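Local atomic coordinates of NikO protein (Streptomyces tendae, PDB entry 4FQD), a protein that is an enolpyruvyl transferase of the MurA subfamily, essential in nikkomycin biosynthesis. Residues V227-D230 and E236-G239; L145-R150 and V196-L201. The protein carries 4 engineered substitutions. One frame throughout, in Å; residues are numbered along the deposited sequence.

Interaction 1 (V227-D230 and E236-G239)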
ATOM      1  N   VAL A 227      12.356   6.362 -30.003  1.00 15.60           N
ATOM      2  CA  VAL A 227      13.433   7.184 -30.548  1.00 16.23           C
ATOM      3  C   VAL A 227      14.555   6.319 -31.114  1.00 11.71           C
ATOM      4  O   VAL A 227      15.027   6.552 -32.228  1.00 10.97           O
ATOM      5  CB  VAL A 227      14.004   8.145 -29.488  1.00 15.49           C
ATOM      6  CG1 VAL A 227      15.248   8.847 -30.017  1.00  9.05           C
ATOM      7  CG2 VAL A 227      12.952   9.159 -29.071  1.00 13.08           C
ATOM      8  N   LEU A 228      14.973   5.317 -30.346  1.00 12.14           N
ATOM      9  CA  LEU A 228      16.011   4.391 -30.789  1.00 11.69           C
ATOM     10  C   LEU A 228      15.587   3.634 -32.044  1.00 12.88           C
ATOM     11  O   LEU A 228      16.392   3.429 -32.953  1.00 13.61           O
ATOM     12  CB  LEU A 228      16.372   3.406 -29.676  1.00  8.54           C
ATOM     13  CG  LEU A 228      17.286   3.947 -28.575  1.00 12.66           C
ATOM     14  CD1 LEU A 228      17.527   2.891 -27.508  1.00 15.53           C
ATOM     15  CD2 LEU A 228      18.604   4.430 -29.166  1.00  7.21           C
ATOM     16  N   ARG A 229      14.324   3.224 -32.085  1.00 10.22           N
ATOM     17  CA  ARG A 229      13.771   2.548 -33.254  1.00 16.30           C
ATOM     18  C   ARG A 229      13.847   3.435 -34.492  1.00 13.77           C
ATOM     19  O   ARG A 229      14.241   2.983 -35.566  1.00 16.41           O
ATOM     20  CB  ARG A 229      12.319   2.134 -33.003  1.00 12.81           C
ATOM     21  CG  ARG A 229      12.159   0.863 -32.183  1.00 16.27           C
ATOM     22  CD  ARG A 229      10.695   0.601 -31.856  1.00 16.58           C
ATOM     23  NE  ARG A 229      10.498  -0.687 -31.197  1.00 19.09           N
ATOM     24  CZ  ARG A 229       9.349  -1.083 -30.660  1.00 22.01           C
ATOM     25  NH1 ARG A 229       8.289  -0.287 -30.694  1.00 18.61           N
ATOM     26  NH2 ARG A 229       9.258  -2.273 -30.081  1.00 20.73           N
ATOM     27  N   ASP A 230      13.469   4.699 -34.332  1.00 13.25           N
ATOM     28  CA  ASP A 230      13.476   5.648 -35.439  1.00 14.08           C
ATOM     29  C   ASP A 230      14.897   6.004 -35.869  1.00 16.94           C
ATOM     30  O   ASP A 230      15.128   6.376 -37.018  1.00 21.26           O
ATOM     31  CB  ASP A 230      12.701   6.915 -35.070  1.00 20.76           C
ATOM     32  CG  ASP A 230      11.235   6.642 -34.787  1.00 26.26           C
ATOM     33  OD1 ASP A 230      10.755   5.543 -35.138  1.00 24.62           O
ATOM     34  OD2 ASP A 230      10.561   7.528 -34.220  1.00 25.58           O
ATOM     35  N   GLU A 236      12.678  -5.167 -30.092  1.00 19.96           N
ATOM     36  CA  GLU A 236      11.528  -6.045 -30.252  1.00 20.79           C
ATOM     37  C   GLU A 236      10.868  -6.415 -28.930  1.00 21.38           C
ATOM     38  O   GLU A 236      11.543  -6.781 -27.974  1.00 15.14           O
ATOM     39  CB  GLU A 236      11.962  -7.307 -30.992  1.00 24.29           C
ATOM     40  CG  GLU A 236      10.940  -8.412 -31.046  1.00 26.81           C
ATOM     41  CD  GLU A 236      11.516  -9.675 -31.655  1.00 43.68           C
ATOM     42  OE1 GLU A 236      12.703  -9.670 -32.054  1.00 35.25           O
ATOM     43  OE2 GLU A 236      10.783 -10.679 -31.733  1.00 51.49           O
ATOM     44  N   PHE A 237       9.544  -6.314 -28.885  1.00 17.06           N
ATOM     45  CA  PHE A 237       8.778  -6.731 -27.715  1.00 20.00           C
ATOM     46  C   PHE A 237       8.338  -8.181 -27.900  1.00 24.33           C
ATOM     47  O   PHE A 237       7.196  -8.445 -28.280  1.00 26.64           O
ATOM     48  CB  PHE A 237       7.556  -5.836 -27.532  1.00 18.51           C
ATOM     49  CG  PHE A 237       7.891  -4.403 -27.209  1.00 23.51           C
ATOM     50  CD1 PHE A 237       9.173  -4.034 -26.825  1.00 22.21           C
ATOM     51  CD2 PHE A 237       6.917  -3.425 -27.288  1.00 22.24           C
ATOM     52  CE1 PHE A 237       9.468  -2.715 -26.531  1.00 18.75           C
ATOM     53  CE2 PHE A 237       7.205  -2.108 -26.994  1.00 25.78           C
ATOM     54  CZ  PHE A 237       8.483  -1.751 -26.614  1.00 19.47           C
ATOM     55  N   ALA A 238       9.255  -9.112 -27.642  1.00 23.34           N
ATOM     56  CA  ALA A 238       8.999 -10.541 -27.816  1.00 21.02           C
ATOM     57  C   ALA A 238       7.878 -11.049 -26.917  1.00 28.37           C
ATOM     58  O   ALA A 238       7.055 -11.864 -27.334  1.00 36.52           O
ATOM     59  CB  ALA A 238      10.274 -11.333 -27.565  1.00 19.89           C
ATOM     60  N   GLY A 239       7.856 -10.571 -25.679  1.00 23.80           N
ATOM     61  CA  GLY A 239       6.816 -10.939 -24.739  1.00 22.65           C
ATOM     62  C   GLY A 239       6.370  -9.736 -23.935  1.00 28.17           C
ATOM     63  O   GLY A 239       6.904  -8.640 -24.108  1.00 24.86           O
TER

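Interaction 2 (L145-R150 and V196-L201). With SO4 (sulfate ion), chain C.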
ATOM      1  N   LEU A 145      26.677   1.648 -13.173  1.00 23.50           N
ATOM      2  CA  LEU A 145      27.979   1.055 -13.449  1.00 26.19           C
ATOM      3  C   LEU A 145      27.895  -0.465 -13.521  1.00 23.89           C
ATOM      4  O   LEU A 145      28.638  -1.100 -14.268  1.00 26.22           O
ATOM      5  CB  LEU A 145      28.995   1.481 -12.388  1.00 25.46           C
ATOM      6  CG  LEU A 145      29.220   2.987 -12.246  1.00 27.69           C
ATOM      7  CD1 LEU A 145      30.210   3.282 -11.130  1.00 34.29           C
ATOM      8  CD2 LEU A 145      29.695   3.586 -13.561  1.00 26.70           C
ATOM      9  N   ASP A 146      26.986  -1.044 -12.743  1.00 20.70           N
ATOM     10  CA  ASP A 146      26.799  -2.491 -12.741  1.00 20.12           C
ATOM     11  C   ASP A 146      26.168  -2.962 -14.048  1.00 18.67           C
ATOM     12  O   ASP A 146      26.503  -4.029 -14.559  1.00 19.31           O
ATOM     13  CB  ASP A 146      25.939  -2.925 -11.554  1.00 20.98           C
ATOM     14  CG  ASP A 146      25.838  -4.434 -11.430  1.00 22.35           C
ATOM     15  OD1 ASP A 146      24.964  -5.031 -12.095  1.00 17.02           O
ATOM     16  OD2 ASP A 146      26.633  -5.024 -10.669  1.00 29.31           O
ATOM     17  N   VAL A 147      25.253  -2.159 -14.583  1.00 15.36           N
ATOM     18  CA  VAL A 147      24.608  -2.476 -15.851  1.00 18.81           C
ATOM     19  C   VAL A 147      25.613  -2.441 -16.994  1.00 16.67           C
ATOM     20  O   VAL A 147      25.731  -3.402 -17.756  1.00 19.02           O
ATOM     21  CB  VAL A 147      23.457  -1.502 -16.162  1.00 18.65           C
ATOM     22  CG1 VAL A 147      22.966  -1.700 -17.587  1.00 11.19           C
ATOM     23  CG2 VAL A 147      22.322  -1.690 -15.167  1.00 13.27           C
ATOM     24  N   MET A 148      26.340  -1.333 -17.105  1.00 17.95           N
ATOM     25  CA  MET A 148      27.368  -1.185 -18.131  1.00 22.68           C
ATOM     26  C   MET A 148      28.476  -2.221 -17.962  1.00 21.17           C
ATOM     27  O   MET A 148      29.110  -2.628 -18.935  1.00 18.10           O
ATOM     28  CB  MET A 148      27.954   0.229 -18.114  1.00 14.63           C
ATOM     29  CG  MET A 148      27.047   1.280 -18.736  1.00 19.54           C
ATOM     30  SD  MET A 148      27.740   2.944 -18.691  1.00 23.99           S
ATOM     31  CE  MET A 148      27.629   3.310 -16.942  1.00 26.13           C
ATOM     32  N   GLY A 149      28.696  -2.648 -16.722  1.00 16.11           N
ATOM     33  CA  GLY A 149      29.698  -3.654 -16.425  1.00 15.56           C
ATOM     34  C   GLY A 149      29.390  -4.997 -17.061  1.00 18.15           C
ATOM     35  O   GLY A 149      30.298  -5.766 -17.377  1.00 18.28           O
ATOM     36  N   ARG A 150      28.105  -5.279 -17.252  1.00 17.80           N
ATOM     37  CA  ARG A 150      27.684  -6.533 -17.866  1.00 16.46           C
ATOM     38  C   ARG A 150      27.938  -6.529 -19.368  1.00 18.25           C
ATOM     39  O   ARG A 150      27.934  -7.581 -20.007  1.00 20.79           O
ATOM     40  CB  ARG A 150      26.203  -6.799 -17.597  1.00 20.13           C
ATOM     41  CG  ARG A 150      25.834  -6.849 -16.129  1.00 16.18           C
ATOM     42  CD  ARG A 150      24.622  -7.735 -15.919  1.00 23.33           C
ATOM     43  NE  ARG A 150      23.991  -7.515 -14.624  1.00 30.52           N
ATOM     44  CZ  ARG A 150      22.977  -8.236 -14.159  1.00 23.75           C
ATOM     45  NH1 ARG A 150      22.487  -9.232 -14.885  1.00 19.22           N
ATOM     46  NH2 ARG A 150      22.457  -7.967 -12.970  1.00 27.40           N
ATOM     47  N   VAL A 196      17.230   0.295 -16.519  1.00 12.84           N
ATOM     48  CA  VAL A 196      16.564  -0.056 -17.768  1.00 12.21           C
ATOM     49  C   VAL A 196      16.991   0.881 -18.892  1.00 12.08           C
ATOM     50  O   VAL A 196      17.281   0.439 -20.003  1.00 12.50           O
ATOM     51  CB  VAL A 196      15.030  -0.013 -17.619  1.00 11.90           C
ATOM     52  CG1 VAL A 196      14.355  -0.274 -18.958  1.00  9.61           C
ATOM     53  CG2 VAL A 196      14.571  -1.023 -16.579  1.00 13.67           C
ATOM     54  N   LYS A 197      17.030   2.176 -18.590  1.00 10.69           N
ATOM     55  CA  LYS A 197      17.453   3.180 -19.558  1.00 14.73           C
ATOM     56  C   LYS A 197      18.876   2.915 -20.032  1.00 15.33           C
ATOM     57  O   LYS A 197      19.160   2.953 -21.229  1.00 14.47           O
ATOM     58  CB  LYS A 197      17.362   4.579 -18.949  1.00 11.97           C
ATOM     59  CG  LYS A 197      15.959   4.978 -18.526  1.00 15.48           C
ATOM     60  CD  LYS A 197      15.967   6.299 -17.777  1.00 14.29           C
ATOM     61  CE  LYS A 197      14.578   6.650 -17.271  1.00 15.54           C
ATOM     62  NZ  LYS A 197      14.550   7.979 -16.602  1.00 18.51           N
ATOM     63  N   THR A 198      19.763   2.639 -19.082  1.00 12.80           N
ATOM     64  CA  THR A 198      21.163   2.374 -19.388  1.00 10.40           C
ATOM     65  C   THR A 198      21.321   1.110 -20.228  1.00 17.71           C
ATOM     66  O   THR A 198      22.020   1.113 -21.241  1.00 14.65           O
ATOM     67  CB  THR A 198      21.999   2.234 -18.104  1.00 13.35           C
ATOM     68  OG1 THR A 198      21.908   3.442 -17.338  1.00 13.79           O
ATOM     69  CG2 THR A 198      23.456   1.962 -18.442  1.00 16.63           C
ATOM     70  N   ALA A 199      20.662   0.035 -19.803  1.00 12.97           N
ATOM     71  CA  ALA A 199      20.743  -1.246 -20.499  1.00 10.14           C
ATOM     72  C   ALA A 199      20.240  -1.148 -21.935  1.00 15.40           C
ATOM     73  O   ALA A 199      20.814  -1.751 -22.842  1.00 16.55           O
ATOM     74  CB  ALA A 199      19.972  -2.310 -19.740  1.00 12.58           C
ATOM     75  N   LEU A 200      19.166  -0.392 -22.134  1.00 11.53           N
ATOM     76  CA  LEU A 200      18.620  -0.183 -23.469  1.00 15.47           C
ATOM     77  C   LEU A 200      19.609   0.561 -24.357  1.00 13.98           C
ATOM     78  O   LEU A 200      19.836   0.177 -25.504  1.00 13.93           O
ATOM     79  CB  LEU A 200      17.301   0.583 -23.399  1.00 11.62           C
ATOM     80  CG  LEU A 200      16.036  -0.268 -23.308  1.00 16.72           C
ATOM     81  CD1 LEU A 200      14.827   0.616 -23.083  1.00 22.80           C
ATOM     82  CD2 LEU A 200      15.868  -1.089 -24.575  1.00 11.92           C
ATOM     83  N   LEU A 201      20.194   1.625 -23.816  1.00 12.04           N
ATOM     84  CA  LEU A 201      21.188   2.407 -24.539  1.00 16.03           C
ATOM     85  C   LEU A 201      22.412   1.560 -24.869  1.00 14.99           C
ATOM     86  O   LEU A 201      22.913   1.592 -25.992  1.00 17.07           O
ATOM     87  CB  LEU A 201      21.598   3.637 -23.728  1.00 12.48           C
ATOM     88  CG  LEU A 201      20.548   4.741 -23.587  1.00 14.07           C
ATOM     89  CD1 LEU A 201      21.006   5.797 -22.595  1.00 18.73           C
ATOM     90  CD2 LEU A 201      20.251   5.369 -24.939  1.00  9.48           C
TER
HETATM   91  S   SO4 C 501      15.663   8.061 -12.943  1.00 44.01           S
HETATM   92  O1  SO4 C 501      15.764   7.091 -14.031  1.00 26.60           O
HETATM   93  O2  SO4 C 501      16.210   9.342 -13.382  1.00 29.46           O
HETATM   94  O3  SO4 C 501      14.260   8.228 -12.578  1.00 59.60           O
HETATM   95  O4  SO4 C 501      16.413   7.577 -11.788  1.00 27.28           O

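Interaction 1 (V227-D230 and E236-G239)
One face of the F237 ring carries the guanidinium tip of R229, with R229 NH2 3.4 Å above the ring plane and over its centre. All six ring carbons are about equally near this nitrogen; F237 CE1 is 3.6 Å from R229 NH2. The pair is a cation-pi contact: R229 CZ stands 4.4 Å from the centroid of the F237 ring, 18° off the normal. Guanidinium and ring are not stacked flat, because their planes are 45° apart and the NH2 end of the guanidinium tilts toward the ring. At the edge of the guanidinium, near its plane, the backbone of E236 passes, with R229 NH2 4.4 Å from E236 CA. R229 reaches this place because its chain runs extended from CG to NE. Its NH2 also hydrogen-bonds I235 O, so a carbonyl next to 236-239 restrains the group that sits on the ring. The contact links the helix of a beta-alpha-beta crossover to the strand that follows it: strand 209-213, helix 219-231 and strand 235-239, the two strands running the same way with 242-248 between them. Within that sheet 235-239 is an outermost strand, where A238 and G239 form a classic beta bulge opposite T242. F237 also stacks with the ring of W243, while E236 starts its side chain away from the helix, and its OE1 is hydrogen-bonded to H246 NE2.

Interaction 2 (L145-R150 and V196-L201)
V147 and M148 pack against T198 and A199 where two helices run alongside each other. V196, at the start of 196-201, turns away from this interface toward V221. K197 takes no part in it: its extended chain carries NZ to a salt bridge with D220 and to a sulfate ion, probably from the crystallisation liquor, with K197 NZ 3.0 Å from sulfate O1. Cut back to an alanine, this position would probably lose both the D220 salt bridge and the sulfate hydrogen bond. T198 splits its two branches: OG1 bonds back to G194 O of its own helix, while the methyl CG2, anti to the backbone N, faces across. T198 CG2 meets M148 CG at 3.7 Å, the two side chains at about a right angle, and V147 CG1 at 3.8 Å. A199 then takes the same V147 methyl against its backbone and side chain, with V147 CG1 3.6 Å from A199 N and 3.7 Å from A199 CB. L200 turns away, onto V221 and M224. The helix segments 145-149 and 196-201 approach to 9.1 Å between axes and cross at -26°; helix 219-231 packs on V196 and L200, and strand 163-166 meets L145 and M148.

In the fold
Interaction 2 closes before interaction 1 opens along the chain, and their centres lie about 17 Å apart on the same side of the chain's centre. Helix 192-204 of interaction 2 and helix 219-231 of interaction 1 are neighbours that pack directly, L228 CD1 lying 4.1 Å from L200 O. Both belong to crossovers of one mixed sheet: helix 192-204 follows strand 174-176 and precedes strand 209-213, which helix 219-231 connects to strand 235-239. Interaction 2 is buried helix-helix packing, interaction 1 a surface link at an outermost strand of the sheet. The two contacts run in a row from helix 142-149 through helices 192-204 and 219-231 to edge strand 235-239, within one part of the inverse beta/alpha barrel.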